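Local coordinates for A rubisco-like protein (Burkholderia fungorum, PDB 3NWR), which is of uncertain reaction but has the rubisco large-chain fold and probably works as an enzyme on a sugar-phosphate-like substrate, at residues A[13-18]-A[98-103]; A[126-131]-A[298-303]. All coordinates share one frame; numbering follows the deposited sequence.

Overall arrangement
Contact 1 closes along the chain before contact 2 opens, and their centres lie about 16 Å apart on the same side of the chain's centre. Both use the four-stranded antiparallel sheet of the rubisco-type N-terminal domain, in which strand 14-23 stands between strands 89-99 and 126-133. Contact 1 pairs the first of these with the second, inside that domain; contact 2 extends the third, an outer strand of the sheet, with residues 298-303 from the TIM-barrel domain. They meet at Asp18, whose backbone probably hydrogen-bonds to Leu130 and Ser131. The sheet therefore runs from an intradomain pairing to the seam between domains, and both contacts also touch the second subunit.

Contact 1. Residues A[13-18]-A[98-103]; sequences DTLEAD and FPLANI
Leu15 sends its two methyl groups to different partners across the contact: CD1 lies 3.9 Å from Phe98 CD1, meeting the ring obliquely, while CD2 reaches Leu100 CD2 at 3.6 Å. The same CD2 also touches the end of Ile103, whose side chain crosses that of Leu15 at about a right angle. With chi1 at 62°, CG sits between the backbone N and the carbonyl carbon, and chi2 then turns the two methyls to their separate partners. Ala17 CB comes to the Phe98 ring at its edge, 4.3 Å from CE1; a small side chain lets the edge come close. On the other sheet face, Thr14 stands opposite Pro99, a non-hydrogen-bonded pair in which a proline nitrogen, lacking a hydrogen, costs no bond to strand 14-23.

Leu15 and Phe98 form the hydrogen-bonded pair: Phe98 N gives a nearly straight bond of 2.9 Å to Leu15 O, and Leu15 N donates to Phe98 O (3.0 Å, in the carbonyl plane). Beyond Pro99 the chain turns, and Leu100 N donates to Asp13 O (2.9 Å) from above the carbonyl plane. A water donates to Asp13 O and accepts from Ala101 N, bridging them. Apolar Leu15, Phe98 and Ile103 suit the buried face, which helix 107-114 covers through Leu110, Thr113 and Val114. Tyr138 of helix 136-139 closes over Leu15, Leu100 and Ile103, while strand 126-133 packs against Ala17 through Leu129 and Leu132.

Contact 2. Residues A[126-131]-A[298-303]; sequences GVRLLS and GMSFQA
Leu129 and Met299 lie side by side and point the same way, with Leu129 CD2 4.0 Å from Met299 CG. On the same face Ala303, in the first turn of helix 301-309, brings its CB to 3.6 Å from Leu129 CG; a small residue allows the helix to come so close to the strand. Leu129 CG is anti to its own N (chi1 172°), which brings CD2 against Met299 and Ala303, while CD1 turns toward Ala17 of strand 14-23. Short parallel pairing holds the backbones together: Leu129 N donates to Gly298 O, and Ser300 N returns a 2.8 Å bond to Leu129 O. Gly298 takes a corner where the backbone angles would jam a CB against the preceding carbonyl.

The other side is polar and partly exposed. Here the Arg128 chain runs extended from CG to NE, and NE donates to Ser300 OG at 2.8 Å, almost straight at 170° and in the guanidinium plane. Met299 O lies over one face of that group, 3.8 Å from NH2, and NH1 is held by Ser292 O. Leu130 packs its CD2 against Ser300 OG, 3.5 Å away. Farther along, Leu130 and Ser131 form a classic beta bulge facing Asp18. Gln302 bends at chi2 (-70°) to put OE1 3.1 Å from Ser131 CA, and the same OE1 accepts a hydrogen bond from Leu132 N.

Neutral acceptors therefore receive the arginine's NE and NH1, so the positive charge is probably balanced by oxygen dipoles, the Ser300 hydroxyl and the Ser292 carbonyl, rather than by a salt bridge within the contact. The interdomain seam combines directional backbone and arginine bonds with an apolar inner layer.

Contact 1. Residues A[13-18]-A[98-103]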
loop_
_atom_site.group_PDB
_atom_site.type_symbol
_atom_site.label_atom_id
_atom_site.label_comp_id
_atom_site.label_asym_id
_atom_site.label_seq_id
_atom_site.Cartn_x
_atom_site.Cartn_y
_atom_site.Cartn_z
ATOM N N ASP A 13 -15.659 -21.756 -8.039
ATOM C CA ASP A 13 -14.719 -22.125 -6.980
ATOM C C ASP A 13 -13.343 -21.495 -7.190
ATOM O O ASP A 13 -12.387 -21.814 -6.475
ATOM C CB ASP A 13 -14.587 -23.652 -6.876
ATOM C CG ASP A 13 -15.893 -24.324 -6.484
ATOM O OD1 ASP A 13 -16.216 -25.384 -7.064
ATOM O OD2 ASP A 13 -16.599 -23.791 -5.603
ATOM N N THR A 14 -13.242 -20.606 -8.175
ATOM C CA THR A 14 -11.970 -19.947 -8.467
ATOM C C THR A 14 -12.162 -18.460 -8.712
ATOM O O THR A 14 -13.270 -17.994 -8.937
ATOM C CB THR A 14 -11.290 -20.519 -9.727
ATOM O OG1 THR A 14 -12.083 -20.210 -10.883
ATOM C CG2 THR A 14 -11.108 -22.019 -9.619
ATOM N N LEU A 15 -11.063 -17.719 -8.656
ATOM C CA LEU A 15 -11.025 -16.394 -9.251
ATOM C C LEU A 15 -9.883 -16.379 -10.261
ATOM O O LEU A 15 -9.018 -17.260 -10.256
ATOM C CB LEU A 15 -10.851 -15.298 -8.187
ATOM C CG LEU A 15 -9.564 -15.344 -7.361
ATOM C CD1 LEU A 15 -8.377 -14.728 -8.113
ATOM C CD2 LEU A 15 -9.791 -14.631 -6.031
ATOM N N GLU A 16 -9.883 -15.387 -11.138
ATOM C CA GLU A 16 -8.819 -15.255 -12.115
ATOM C C GLU A 16 -8.109 -13.911 -12.005
ATOM O O GLU A 16 -8.715 -12.891 -11.672
ATOM C CB GLU A 16 -9.352 -15.468 -13.525
ATOM C CG GLU A 16 -9.840 -16.889 -13.731
ATOM C CD GLU A 16 -10.423 -17.125 -15.102
ATOM O OE1 GLU A 16 -10.381 -16.203 -15.952
ATOM O OE2 GLU A 16 -10.922 -18.246 -15.327
ATOM N N ALA A 17 -6.813 -13.932 -12.293
ATOM C CA ALA A 17 -6.000 -12.729 -12.254
ATOM C C ALA A 17 -5.139 -12.680 -13.508
ATOM O O ALA A 17 -4.480 -13.663 -13.842
ATOM C CB ALA A 17 -5.127 -12.733 -11.006
ATOM N N ASP A 18 -5.147 -11.541 -14.194
ATOM C CA ASP A 18 -4.343 -11.358 -15.404
ATOM C C ASP A 18 -3.116 -10.521 -15.073
ATOM O O ASP A 18 -3.221 -9.535 -14.335
ATOM C CB ASP A 18 -5.142 -10.623 -16.489
ATOM C CG ASP A 18 -6.278 -11.453 -17.063
ATOM O OD1 ASP A 18 -6.373 -12.657 -16.761
ATOM O OD2 ASP A 18 -7.074 -10.883 -17.835
ATOM N N PHE A 98 -6.975 -19.105 -9.352
ATOM C CA PHE A 98 -6.728 -19.376 -7.937
ATOM C C PHE A 98 -7.934 -20.037 -7.286
ATOM O O PHE A 98 -9.052 -19.555 -7.444
ATOM C CB PHE A 98 -6.465 -18.066 -7.189
ATOM C CG PHE A 98 -5.095 -17.488 -7.421
ATOM C CD1 PHE A 98 -4.888 -16.511 -8.384
ATOM C CD2 PHE A 98 -4.020 -17.907 -6.650
ATOM C CE1 PHE A 98 -3.622 -15.974 -8.581
ATOM C CE2 PHE A 98 -2.747 -17.376 -6.850
ATOM C CZ PHE A 98 -2.551 -16.418 -7.813
ATOM N N PRO A 99 -7.716 -21.127 -6.531
ATOM C CA PRO A 99 -8.829 -21.732 -5.792
ATOM C C PRO A 99 -9.264 -20.863 -4.614
ATOM O O PRO A 99 -8.445 -20.512 -3.761
ATOM C CB PRO A 99 -8.242 -23.056 -5.272
ATOM C CG PRO A 99 -6.966 -23.258 -6.008
ATOM C CD PRO A 99 -6.469 -21.893 -6.381
ATOM N N LEU A 100 -10.549 -20.530 -4.563
ATOM C CA LEU A 100 -11.070 -19.665 -3.507
ATOM C C LEU A 100 -10.877 -20.254 -2.118
ATOM O O LEU A 100 -10.723 -19.526 -1.135
ATOM C CB LEU A 100 -12.549 -19.371 -3.742
ATOM C CG LEU A 100 -12.848 -18.636 -5.043
ATOM C CD1 LEU A 100 -14.345 -18.341 -5.185
ATOM C CD2 LEU A 100 -12.040 -17.343 -5.134
ATOM N N ALA A 101 -10.883 -21.578 -2.025
ATOM C CA ALA A 101 -10.709 -22.231 -0.735
ATOM C C ALA A 101 -9.365 -21.877 -0.075
ATOM O O ALA A 101 -9.229 -21.963 1.142
ATOM C CB ALA A 101 -10.851 -23.747 -0.888
ATOM N N ASN A 102 -8.380 -21.478 -0.876
ATOM C CA ASN A 102 -7.091 -21.051 -0.327
ATOM C C ASN A 102 -7.209 -19.754 0.467
ATOM O O ASN A 102 -6.395 -19.492 1.363
ATOM C CB ASN A 102 -6.065 -20.818 -1.441
ATOM C CG ASN A 102 -5.551 -22.099 -2.056
ATOM O OD1 ASN A 102 -6.013 -23.188 -1.732
ATOM N ND2 ASN A 102 -4.578 -21.971 -2.955
ATOM N N ILE A 103 -8.210 -18.938 0.127
ATOM C CA ILE A 103 -8.274 -17.562 0.619
ATOM C C ILE A 103 -9.462 -17.334 1.550
ATOM O O ILE A 103 -9.363 -16.628 2.554
ATOM C CB ILE A 103 -8.388 -16.568 -0.563
ATOM C CG1 ILE A 103 -7.410 -16.942 -1.688
ATOM C CG2 ILE A 103 -8.180 -15.128 -0.094
ATOM C CD1 ILE A 103 -7.586 -16.118 -2.958
HETATM O O HOH W 1 -11.801 -23.429 -4.068
#

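Contact 2. Residues A[126-131]-A[298-303]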
loop_
_atom_site.group_PDB
_atom_site.type_symbol
_atom_site.label_atom_id
_atom_site.label_comp_id
_atom_site.label_asym_id
_atom_site.label_seq_id
_atom_site.Cartn_x
_atom_site.Cartn_y
_atom_site.Cartn_z
ATOM N N GLY A 126 9.839 -7.584 -14.789
ATOM C CA GLY A 126 8.596 -6.838 -14.869
ATOM C C GLY A 126 7.445 -7.734 -14.430
ATOM O O GLY A 126 7.390 -8.908 -14.798
ATOM N N VAL A 127 6.538 -7.193 -13.617
ATOM C CA VAL A 127 5.315 -7.894 -13.238
ATOM C C VAL A 127 4.277 -6.862 -12.837
ATOM O O VAL A 127 4.514 -6.037 -11.933
ATOM C CB VAL A 127 5.495 -8.875 -12.051
ATOM C CG1 VAL A 127 4.151 -9.415 -11.610
ATOM C CG2 VAL A 127 6.399 -10.029 -12.421
ATOM N N ARG A 128 3.137 -6.906 -13.514
ATOM C CA ARG A 128 2.027 -6.022 -13.201
ATOM C C ARG A 128 0.724 -6.793 -13.197
ATOM O O ARG A 128 0.418 -7.525 -14.139
ATOM C CB ARG A 128 1.943 -4.883 -14.209
ATOM C CG ARG A 128 0.866 -3.831 -13.897
ATOM C CD ARG A 128 0.947 -2.760 -14.944
ATOM N NE ARG A 128 -0.080 -1.731 -14.860
ATOM C CZ ARG A 128 0.147 -0.479 -14.484
ATOM N NH1 ARG A 128 1.361 -0.098 -14.099
ATOM N NH2 ARG A 128 -0.849 0.390 -14.498
ATOM N N LEU A 129 -0.046 -6.626 -12.127
ATOM C CA LEU A 129 -1.377 -7.203 -12.050
ATOM C C LEU A 129 -2.325 -6.302 -12.819
ATOM O O LEU A 129 -2.488 -5.138 -12.474
ATOM C CB LEU A 129 -1.815 -7.297 -10.592
ATOM C CG LEU A 129 -3.265 -7.708 -10.360
ATOM C CD1 LEU A 129 -3.557 -9.095 -10.915
ATOM C CD2 LEU A 129 -3.610 -7.635 -8.857
ATOM N N LEU A 130 -2.927 -6.833 -13.878
ATOM C CA LEU A 130 -3.784 -6.041 -14.765
ATOM C C LEU A 130 -5.253 -6.035 -14.358
ATOM O O LEU A 130 -5.915 -4.994 -14.392
ATOM C CB LEU A 130 -3.690 -6.574 -16.200
ATOM C CG LEU A 130 -2.282 -6.724 -16.765
ATOM C CD1 LEU A 130 -2.346 -7.382 -18.151
ATOM C CD2 LEU A 130 -1.590 -5.374 -16.833
ATOM N N SER A 131 -5.779 -7.198 -14.004
ATOM C CA SER A 131 -7.209 -7.307 -13.781
ATOM C C SER A 131 -7.556 -8.539 -12.958
ATOM O O SER A 131 -6.754 -9.470 -12.841
ATOM C CB SER A 131 -7.955 -7.332 -15.121
ATOM O OG SER A 131 -7.514 -8.425 -15.897
ATOM N N GLY A 298 3.486 -3.254 -10.740
ATOM C CA GLY A 298 2.419 -2.811 -9.861
ATOM C C GLY A 298 1.030 -3.307 -10.214
ATOM O O GLY A 298 0.830 -4.500 -10.434
ATOM N N MET A 299 0.072 -2.387 -10.286
ATOM C CA MET A 299 -1.324 -2.774 -10.397
ATOM C C MET A 299 -2.079 -1.797 -11.285
ATOM O O MET A 299 -2.093 -0.594 -11.015
ATOM C CB MET A 299 -1.952 -2.805 -9.001
ATOM C CG MET A 299 -3.184 -3.650 -8.895
ATOM S SD MET A 299 -3.782 -3.659 -7.186
ATOM C CE MET A 299 -2.395 -4.285 -6.264
ATOM N N SER A 300 -2.693 -2.304 -12.352
ATOM C CA SER A 300 -3.598 -1.481 -13.157
ATOM C C SER A 300 -4.882 -1.202 -12.381
ATOM O O SER A 300 -5.218 -1.909 -11.416
ATOM C CB SER A 300 -3.951 -2.178 -14.474
ATOM O OG SER A 300 -2.779 -2.455 -15.218
ATOM N N PHE A 301 -5.614 -0.181 -12.805
ATOM C CA PHE A 301 -6.750 0.273 -12.009
ATOM C C PHE A 301 -7.847 -0.786 -11.893
ATOM O O PHE A 301 -8.473 -0.913 -10.855
ATOM C CB PHE A 301 -7.321 1.588 -12.561
ATOM C CG PHE A 301 -8.366 2.221 -11.678
ATOM C CD1 PHE A 301 -8.005 2.998 -10.580
ATOM C CD2 PHE A 301 -9.707 2.052 -11.962
ATOM C CE1 PHE A 301 -8.989 3.592 -9.772
ATOM C CE2 PHE A 301 -10.688 2.640 -11.171
ATOM C CZ PHE A 301 -10.323 3.413 -10.073
ATOM N N GLN A 302 -8.096 -1.548 -12.955
ATOM C CA GLN A 302 -9.176 -2.539 -12.903
ATOM C C GLN A 302 -9.022 -3.451 -11.686
ATOM O O GLN A 302 -9.985 -3.697 -10.947
ATOM C CB GLN A 302 -9.190 -3.371 -14.188
ATOM C CG GLN A 302 -10.490 -4.098 -14.469
ATOM C CD GLN A 302 -10.761 -5.243 -13.519
ATOM O OE1 GLN A 302 -9.842 -5.865 -12.969
ATOM N NE2 GLN A 302 -12.044 -5.527 -13.310
ATOM N N ALA A 303 -7.802 -3.944 -11.484
ATOM C CA ALA A 303 -7.517 -4.830 -10.363
ATOM C C ALA A 303 -7.589 -4.072 -9.031
ATOM O O ALA A 303 -8.206 -4.538 -8.068
ATOM C CB ALA A 303 -6.148 -5.482 -10.532
#